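Local structure of uncharacterized protein (Streptococcus pneumoniae, 3LFT) at residues N63-Q75 with L84-A97. The protein probably serves as the substrate-binding protein of an ABC transporter and holds L-tryptophan in the cleft between its two lobes. Residues are numbered along the deposited sequence; the frame is centred on the assembly and turned at random.
With TRP (tryptophan), chain C.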
ATOM      1  N   ASN A  63     -25.010   0.205   8.589  1.00  8.17           N
ATOM      2  CA  ASN A  63     -24.272  -0.549   7.584  1.00  7.69           C
ATOM      3  C   ASN A  63     -24.197  -2.015   7.970  1.00  7.56           C
ATOM      4  O   ASN A  63     -24.099  -2.345   9.163  1.00  8.11           O
ATOM      5  CB  ASN A  63     -22.874   0.049   7.420  1.00  7.30           C
ATOM      6  CG  ASN A  63     -22.908   1.437   6.782  1.00  7.76           C
ATOM      7  OD1 ASN A  63     -22.325   2.413   7.296  1.00 10.84           O
ATOM      8  ND2 ASN A  63     -23.635   1.544   5.700  1.00  6.94           N
ATOM      9  N   ASP A  64     -24.260  -2.888   6.962  1.00  6.90           N
ATOM     10  CA  ASP A  64     -24.103  -4.333   7.173  1.00  7.10           C
ATOM     11  C   ASP A  64     -22.655  -4.685   7.505  1.00  6.15           C
ATOM     12  O   ASP A  64     -22.378  -5.688   8.166  1.00  7.13           O
ATOM     13  CB  ASP A  64     -24.471  -5.104   5.910  1.00  7.64           C
ATOM     14  CG  ASP A  64     -25.918  -4.965   5.532  1.00  9.87           C
ATOM     15  OD1 ASP A  64     -26.782  -4.925   6.428  1.00 10.59           O
ATOM     16  OD2 ASP A  64     -26.178  -4.945   4.315  1.00 11.75           O
ATOM     17  N   LEU A  65     -21.727  -3.900   6.960  1.00  5.82           N
ATOM     18  CA  LEU A  65     -20.290  -4.055   7.219  1.00  5.27           C
ATOM     19  C   LEU A  65     -19.613  -2.761   6.818  1.00  5.28           C
ATOM     20  O   LEU A  65     -20.218  -1.907   6.154  1.00  5.55           O
ATOM     21  CB  LEU A  65     -19.673  -5.255   6.466  1.00  5.78           C
ATOM     22  CG  LEU A  65     -19.794  -5.317   4.934  1.00  5.14           C
ATOM     23  CD1 LEU A  65     -18.802  -4.386   4.217  1.00  6.45           C
ATOM     24  CD2 LEU A  65     -19.584  -6.755   4.472  1.00  6.64           C
ATOM     25  N   VAL A  66     -18.352  -2.608   7.225  1.00  4.95           N
ATOM     26  CA  VAL A  66     -17.548  -1.475   6.809  1.00  4.92           C
ATOM     27  C   VAL A  66     -16.246  -1.972   6.187  1.00  5.35           C
ATOM     28  O   VAL A  66     -15.792  -3.098   6.466  1.00  6.20           O
ATOM     29  CB  VAL A  66     -17.279  -0.495   7.990  1.00  4.46           C
ATOM     30  CG1 VAL A  66     -18.572   0.178   8.442  1.00  5.51           C
ATOM     31  CG2 VAL A  66     -16.655  -1.230   9.152  1.00  6.88           C
ATOM     32  N   VAL A  67     -15.648  -1.111   5.368  1.00  5.38           N
ATOM     33  CA  VAL A  67     -14.453  -1.433   4.589  1.00  5.50           C
ATOM     34  C   VAL A  67     -13.428  -0.352   4.829  1.00  5.66           C
ATOM     35  O   VAL A  67     -13.754   0.828   4.677  1.00  5.91           O
ATOM     36  CB  VAL A  67     -14.773  -1.471   3.063  1.00  5.96           C
ATOM     37  CG1 VAL A  67     -13.541  -1.904   2.263  1.00  6.81           C
ATOM     38  CG2 VAL A  67     -15.951  -2.417   2.774  1.00  6.66           C
ATOM     39  N   GLY A  68     -12.216  -0.738   5.209  1.00  5.37           N
ATOM     40  CA  GLY A  68     -11.140   0.224   5.402  1.00  5.65           C
ATOM     41  C   GLY A  68     -10.076   0.053   4.346  1.00  5.42           C
ATOM     42  O   GLY A  68      -9.431  -1.002   4.267  1.00  6.21           O
ATOM     43  N   ILE A  69      -9.905   1.084   3.521  1.00  5.22           N
ATOM     44  CA  ILE A  69      -8.863   1.081   2.479  1.00  5.94           C
ATOM     45  C   ILE A  69      -7.611   1.711   3.060  1.00  6.05           C
ATOM     46  O   ILE A  69      -7.606   2.904   3.381  1.00  6.28           O
ATOM     47  CB  ILE A  69      -9.301   1.839   1.184  1.00  5.41           C
ATOM     48  CG1 ILE A  69     -10.682   1.364   0.715  1.00  6.28           C
ATOM     49  CG2 ILE A  69      -8.233   1.623   0.096  1.00  7.57           C
ATOM     50  CD1 ILE A  69     -11.212   2.080  -0.551  1.00  6.65           C
ATOM     51  N   ALA A  70      -6.588   0.857   3.213  1.00  5.88           N
ATOM     52  CA  ALA A  70      -5.281   1.139   3.840  1.00  5.82           C
ATOM     53  C   ALA A  70      -5.345   0.925   5.348  1.00  5.68           C
ATOM     54  O   ALA A  70      -6.406   1.042   5.979  1.00  5.56           O
ATOM     55  CB  ALA A  70      -4.722   2.547   3.474  1.00  6.34           C
ATOM     56  N   THR A  71      -4.199   0.595   5.914  1.00  5.51           N
ATOM     57  CA  THR A  71      -4.076   0.186   7.302  1.00  5.59           C
ATOM     58  C   THR A  71      -4.686   1.184   8.312  1.00  5.75           C
ATOM     59  O   THR A  71      -5.460   0.760   9.159  1.00  5.91           O
ATOM     60  CB  THR A  71      -2.599  -0.196   7.625  1.00  5.27           C
ATOM     61  OG1 THR A  71      -2.275  -1.395   6.928  1.00  5.35           O
ATOM     62  CG2 THR A  71      -2.380  -0.434   9.112  1.00  6.20           C
ATOM     63  N   PRO A  72      -4.401   2.494   8.186  1.00  6.04           N
ATOM     64  CA  PRO A  72      -5.004   3.379   9.207  1.00  6.30           C
ATOM     65  C   PRO A  72      -6.531   3.407   9.164  1.00  6.51           C
ATOM     66  O   PRO A  72      -7.168   3.603  10.205  1.00  6.08           O
ATOM     67  CB  PRO A  72      -4.425   4.748   8.872  1.00  7.57           C
ATOM     68  CG  PRO A  72      -3.099   4.411   8.199  1.00  8.40           C
ATOM     69  CD  PRO A  72      -3.424   3.208   7.344  1.00  7.09           C
ATOM     70  N   ALA A  73      -7.123   3.228   7.986  1.00  5.51           N
ATOM     71  CA  ALA A  73      -8.579   3.196   7.889  1.00  5.86           C
ATOM     72  C   ALA A  73      -9.152   1.928   8.500  1.00  5.49           C
ATOM     73  O   ALA A  73     -10.110   1.987   9.259  1.00  6.01           O
ATOM     74  CB  ALA A  73      -9.040   3.360   6.462  1.00  6.31           C
ATOM     75  N   ALA A  74      -8.566   0.775   8.185  1.00  5.05           N
ATOM     76  CA  ALA A  74      -9.027  -0.470   8.777  1.00  5.52           C
ATOM     77  C   ALA A  74      -8.836  -0.443  10.291  1.00  4.90           C
ATOM     78  O   ALA A  74      -9.705  -0.912  11.007  1.00  5.38           O
ATOM     79  CB  ALA A  74      -8.295  -1.664   8.163  1.00  5.54           C
ATOM     80  N   GLN A  75      -7.720   0.108  10.773  1.00  5.29           N
ATOM     81  CA  GLN A  75      -7.489   0.220  12.214  1.00  4.74           C
ATOM     82  C   GLN A  75      -8.522   1.138  12.879  1.00  5.17           C
ATOM     83  O   GLN A  75      -9.013   0.830  13.955  1.00  5.48           O
ATOM     84  CB  GLN A  75      -6.075   0.689  12.513  1.00  4.37           C
ATOM     85  CG  GLN A  75      -5.003  -0.378  12.228  1.00  4.94           C
ATOM     86  CD  GLN A  75      -3.609   0.134  12.463  1.00  4.79           C
ATOM     87  OE1 GLN A  75      -3.259   1.216  12.007  1.00  5.75           O
ATOM     88  NE2 GLN A  75      -2.776  -0.667  13.116  1.00  5.90           N
ATOM     89  N   LEU A  84     -19.366  -5.447  14.334  1.00  6.42           N
ATOM     90  CA  LEU A  84     -19.734  -5.268  12.933  1.00  6.20           C
ATOM     91  C   LEU A  84     -18.571  -5.759  12.053  1.00  5.13           C
ATOM     92  O   LEU A  84     -17.427  -5.434  12.344  1.00  5.96           O
ATOM     93  CB  LEU A  84     -20.013  -3.784  12.665  1.00  7.16           C
ATOM     94  CG  LEU A  84     -20.552  -3.444  11.281  1.00  8.26           C
ATOM     95  CD1 LEU A  84     -21.969  -3.954  11.111  1.00  9.85           C
ATOM     96  CD2 LEU A  84     -20.477  -1.938  11.051  1.00 10.45           C
ATOM     97  N   PRO A  85     -18.850  -6.503  10.958  1.00  4.70           N
ATOM     98  CA  PRO A  85     -17.716  -6.906  10.105  1.00  4.62           C
ATOM     99  C   PRO A  85     -16.925  -5.732   9.532  1.00  4.94           C
ATOM    100  O   PRO A  85     -17.504  -4.752   9.032  1.00  5.33           O
ATOM    101  CB  PRO A  85     -18.386  -7.690   8.979  1.00  4.96           C
ATOM    102  CG  PRO A  85     -19.654  -8.219   9.578  1.00  5.07           C
ATOM    103  CD  PRO A  85     -20.115  -7.117  10.508  1.00  5.59           C
ATOM    104  N   VAL A  86     -15.604  -5.849   9.608  1.00  4.62           N
ATOM    105  CA  VAL A  86     -14.671  -4.886   9.058  1.00  4.83           C
ATOM    106  C   VAL A  86     -13.835  -5.608   7.998  1.00  4.69           C
ATOM    107  O   VAL A  86     -13.187  -6.610   8.280  1.00  5.56           O
ATOM    108  CB  VAL A  86     -13.753  -4.331  10.147  1.00  4.58           C
ATOM    109  CG1 VAL A  86     -12.691  -3.393   9.546  1.00  6.36           C
ATOM    110  CG2 VAL A  86     -14.575  -3.606  11.235  1.00  5.31           C
ATOM    111  N   ILE A  87     -13.880  -5.091   6.775  1.00  4.77           N
ATOM    112  CA  ILE A  87     -13.140  -5.697   5.680  1.00  5.18           C
ATOM    113  C   ILE A  87     -11.927  -4.834   5.355  1.00  5.21           C
ATOM    114  O   ILE A  87     -12.072  -3.652   5.015  1.00  6.08           O
ATOM    115  CB  ILE A  87     -14.024  -5.849   4.415  1.00  5.25           C
ATOM    116  CG1 ILE A  87     -15.359  -6.539   4.727  1.00  6.24           C
ATOM    117  CG2 ILE A  87     -13.263  -6.604   3.325  1.00  6.68           C
ATOM    118  CD1 ILE A  87     -15.301  -7.883   5.463  1.00  7.46           C
HETATM  119  N   MSE A  88     -10.743  -5.425   5.470  1.00  5.41           N
HETATM  120  CA  MSE A  88      -9.506  -4.774   5.104  1.00  4.81           C
HETATM  121  C   MSE A  88      -9.337  -4.751   3.588  1.00  4.59           C
HETATM  122  O   MSE A  88      -9.441  -5.798   2.935  1.00  5.85           O
HETATM  123  CB  MSE A  88      -8.322  -5.559   5.668  1.00  5.62           C
HETATM  124  CG  MSE A  88      -8.320  -5.731   7.197  1.00  6.61           C
HETATM  125 SE   MSE A  88      -6.795  -6.776   7.833  1.00 11.42          SE
HETATM  126  CE  MSE A  88      -7.081  -8.427   6.860  1.00 10.09           C
ATOM    127  N   ALA A  89      -9.092  -3.555   3.035  1.00  4.98           N
ATOM    128  CA  ALA A  89      -8.742  -3.446   1.615  1.00  5.39           C
ATOM    129  C   ALA A  89      -7.288  -3.005   1.490  1.00  5.13           C
ATOM    130  O   ALA A  89      -6.974  -1.797   1.606  1.00  5.77           O
ATOM    131  CB  ALA A  89      -9.656  -2.463   0.929  1.00  6.03           C
ATOM    132  N   ALA A  90      -6.421  -3.988   1.251  1.00  5.17           N
ATOM    133  CA  ALA A  90      -4.982  -3.770   1.065  1.00  5.37           C
ATOM    134  C   ALA A  90      -4.280  -3.292   2.336  1.00  5.38           C
ATOM    135  O   ALA A  90      -3.751  -2.178   2.412  1.00  6.18           O
ATOM    136  CB  ALA A  90      -4.708  -2.831  -0.129  1.00  5.28           C
ATOM    137  N   ILE A  91      -4.256  -4.178   3.338  1.00  5.05           N
ATOM    138  CA  ILE A  91      -3.525  -3.955   4.591  1.00  5.28           C
ATOM    139  C   ILE A  91      -2.275  -4.834   4.489  1.00  4.88           C
ATOM    140  O   ILE A  91      -2.360  -6.060   4.410  1.00  4.93           O
ATOM    141  CB  ILE A  91      -4.398  -4.368   5.795  1.00  5.30           C
ATOM    142  CG1 ILE A  91      -5.381  -3.245   6.178  1.00  5.96           C
ATOM    143  CG2 ILE A  91      -3.543  -4.681   7.029  1.00  5.56           C
ATOM    144  CD1 ILE A  91      -6.144  -2.549   5.042  1.00  6.46           C
ATOM    145  N   THR A  92      -1.104  -4.203   4.487  1.00  4.78           N
ATOM    146  CA  THR A  92       0.139  -4.933   4.202  1.00  4.90           C
ATOM    147  C   THR A  92       0.495  -5.983   5.257  1.00  5.09           C
ATOM    148  O   THR A  92       0.970  -7.071   4.933  1.00  5.49           O
ATOM    149  CB  THR A  92       1.292  -3.935   3.955  1.00  5.08           C
ATOM    150  OG1 THR A  92       1.050  -3.279   2.708  1.00  4.86           O
ATOM    151  CG2 THR A  92       2.680  -4.561   3.957  1.00  5.02           C
ATOM    152  N   ASP A  93       0.248  -5.661   6.522  1.00  4.83           N
ATOM    153  CA  ASP A  93       0.617  -6.572   7.619  1.00  4.87           C
ATOM    154  C   ASP A  93      -0.503  -6.632   8.659  1.00  4.84           C
ATOM    155  O   ASP A  93      -0.440  -5.958   9.686  1.00  5.07           O
ATOM    156  CB  ASP A  93       1.928  -6.120   8.275  1.00  5.57           C
ATOM    157  CG  ASP A  93       2.325  -6.979   9.465  1.00  5.81           C
ATOM    158  OD1 ASP A  93       1.768  -8.080   9.653  1.00  7.20           O
ATOM    159  OD2 ASP A  93       3.204  -6.536  10.220  1.00  9.31           O
ATOM    160  N   PRO A  94      -1.532  -7.454   8.415  1.00  5.36           N
ATOM    161  CA  PRO A  94      -2.695  -7.495   9.310  1.00  5.70           C
ATOM    162  C   PRO A  94      -2.344  -7.946  10.729  1.00  5.62           C
ATOM    163  O   PRO A  94      -2.940  -7.436  11.670  1.00  6.07           O
ATOM    164  CB  PRO A  94      -3.637  -8.497   8.638  1.00  6.08           C
ATOM    165  CG  PRO A  94      -3.173  -8.649   7.266  1.00  9.04           C
ATOM    166  CD  PRO A  94      -1.751  -8.178   7.152  1.00  5.44           C
ATOM    167  N   ILE A  95      -1.391  -8.857  10.885  1.00  5.95           N
ATOM    168  CA  ILE A  95      -1.045  -9.327  12.224  1.00  5.91           C
ATOM    169  C   ILE A  95      -0.325  -8.227  13.002  1.00  6.27           C
ATOM    170  O   ILE A  95      -0.667  -7.924  14.148  1.00  5.96           O
ATOM    171  CB  ILE A  95      -0.203 -10.617  12.164  1.00  6.14           C
ATOM    172  CG1 ILE A  95      -1.016 -11.744  11.513  1.00  6.03           C
ATOM    173  CG2 ILE A  95       0.281 -11.030  13.556  1.00  6.17           C
ATOM    174  CD1 ILE A  95      -0.174 -12.972  11.144  1.00  8.41           C
ATOM    175  N   GLY A  96       0.673  -7.614  12.366  1.00  5.83           N
ATOM    176  CA  GLY A  96       1.404  -6.516  12.997  1.00  6.63           C
ATOM    177  C   GLY A  96       0.546  -5.289  13.240  1.00  6.23           C
ATOM    178  O   GLY A  96       0.839  -4.505  14.158  1.00  8.08           O
ATOM    179  N   ALA A  97      -0.514  -5.123  12.453  1.00  6.54           N
ATOM    180  CA  ALA A  97      -1.449  -4.022  12.665  1.00  6.38           C
ATOM    181  C   ALA A  97      -2.425  -4.314  13.797  1.00  6.23           C
ATOM    182  O   ALA A  97      -3.235  -3.465  14.145  1.00  5.59           O
ATOM    183  CB  ALA A  97      -2.212  -3.730  11.361  1.00  7.51           C
TER
HETATM  184  N   TRP C   1      -1.032  -1.569   1.838  1.00  8.29           N
HETATM  185  CA  TRP C   1      -1.083  -0.177   2.374  1.00  8.97           C
HETATM  186  C   TRP C   1      -1.415  -0.201   3.830  1.00  8.94           C
HETATM  187  O   TRP C   1      -1.870   0.805   4.381  1.00  8.77           O
HETATM  188  CB  TRP C   1      -2.100   0.651   1.572  1.00  8.71           C
HETATM  189  CG  TRP C   1      -1.717   0.740   0.116  1.00  7.83           C
HETATM  190  CD1 TRP C   1      -2.229  -0.002  -0.948  1.00  8.47           C
HETATM  191  CD2 TRP C   1      -0.689   1.618  -0.455  1.00  8.23           C
HETATM  192  NE1 TRP C   1      -1.598   0.367  -2.113  1.00  8.55           N
HETATM  193  CE2 TRP C   1      -0.673   1.300  -1.885  1.00  8.59           C
HETATM  194  CE3 TRP C   1       0.165   2.540   0.103  1.00  8.21           C
HETATM  195  CZ2 TRP C   1       0.223   1.977  -2.693  1.00  8.72           C
HETATM  196  CZ3 TRP C   1       1.058   3.197  -0.736  1.00  9.20           C
HETATM  197  CH2 TRP C   1       1.069   2.912  -2.117  1.00  8.94           C
HETATM  198  OXT TRP C   1      -1.227  -1.242   4.476  1.00  8.45           O
HETATM  199  O   HOH W   1      -0.317  -3.149   7.779  1.00  7.21           O
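Thr71 and Thr92 hold the carboxylate and amino nitrogen of the tryptophan from the segments that follow the C-terminal ends of two adjacent parallel strands. The ligand's OXT takes Thr71 OG1 at 2.7 Å and Thr92 N; its O meets Thr71 N almost straight (176°). Its N donates to Ala90 O and Thr92 OG1, while Asp115, Gln236 and Asn196 bind it too. With Thr71 OG1 beside its own backbone N (chi1 -69°), hydroxyl and amide reach the same carboxylate. Ile91, also part of the pocket, lays CG2 3.5 Å from Thr71 OG1 and CG1 3.9 Å from Ala74 CB. Gln75 NE2, also bound by Asp145, donates to Ala97 O at 3.0 Å, on a lone pair in the Ala97 carbonyl plane and nearly in the Gln75 amide plane. Five backbone bonds and a 23° angle between N-to-C axis directions establish the parallel pairing. Leu84 crosses Val66 at about a right angle (CD2 to CG1, 3.9 Å), and Leu65 CB packs on Pro85 CB at 3.7 Å. On one face Val66 and Val86 approach obliquely, CG2 to CG2 at 3.8 Å; on the other Val67 CG1 lies 4.1 Å from Ala89 CB. In this beta-alpha-beta unit, helix 71-80 covers the Val86 and Met88 face, helix 236-251 the Val67 and Ala89 face, and strands 3-9 and 110-115 flank the pair.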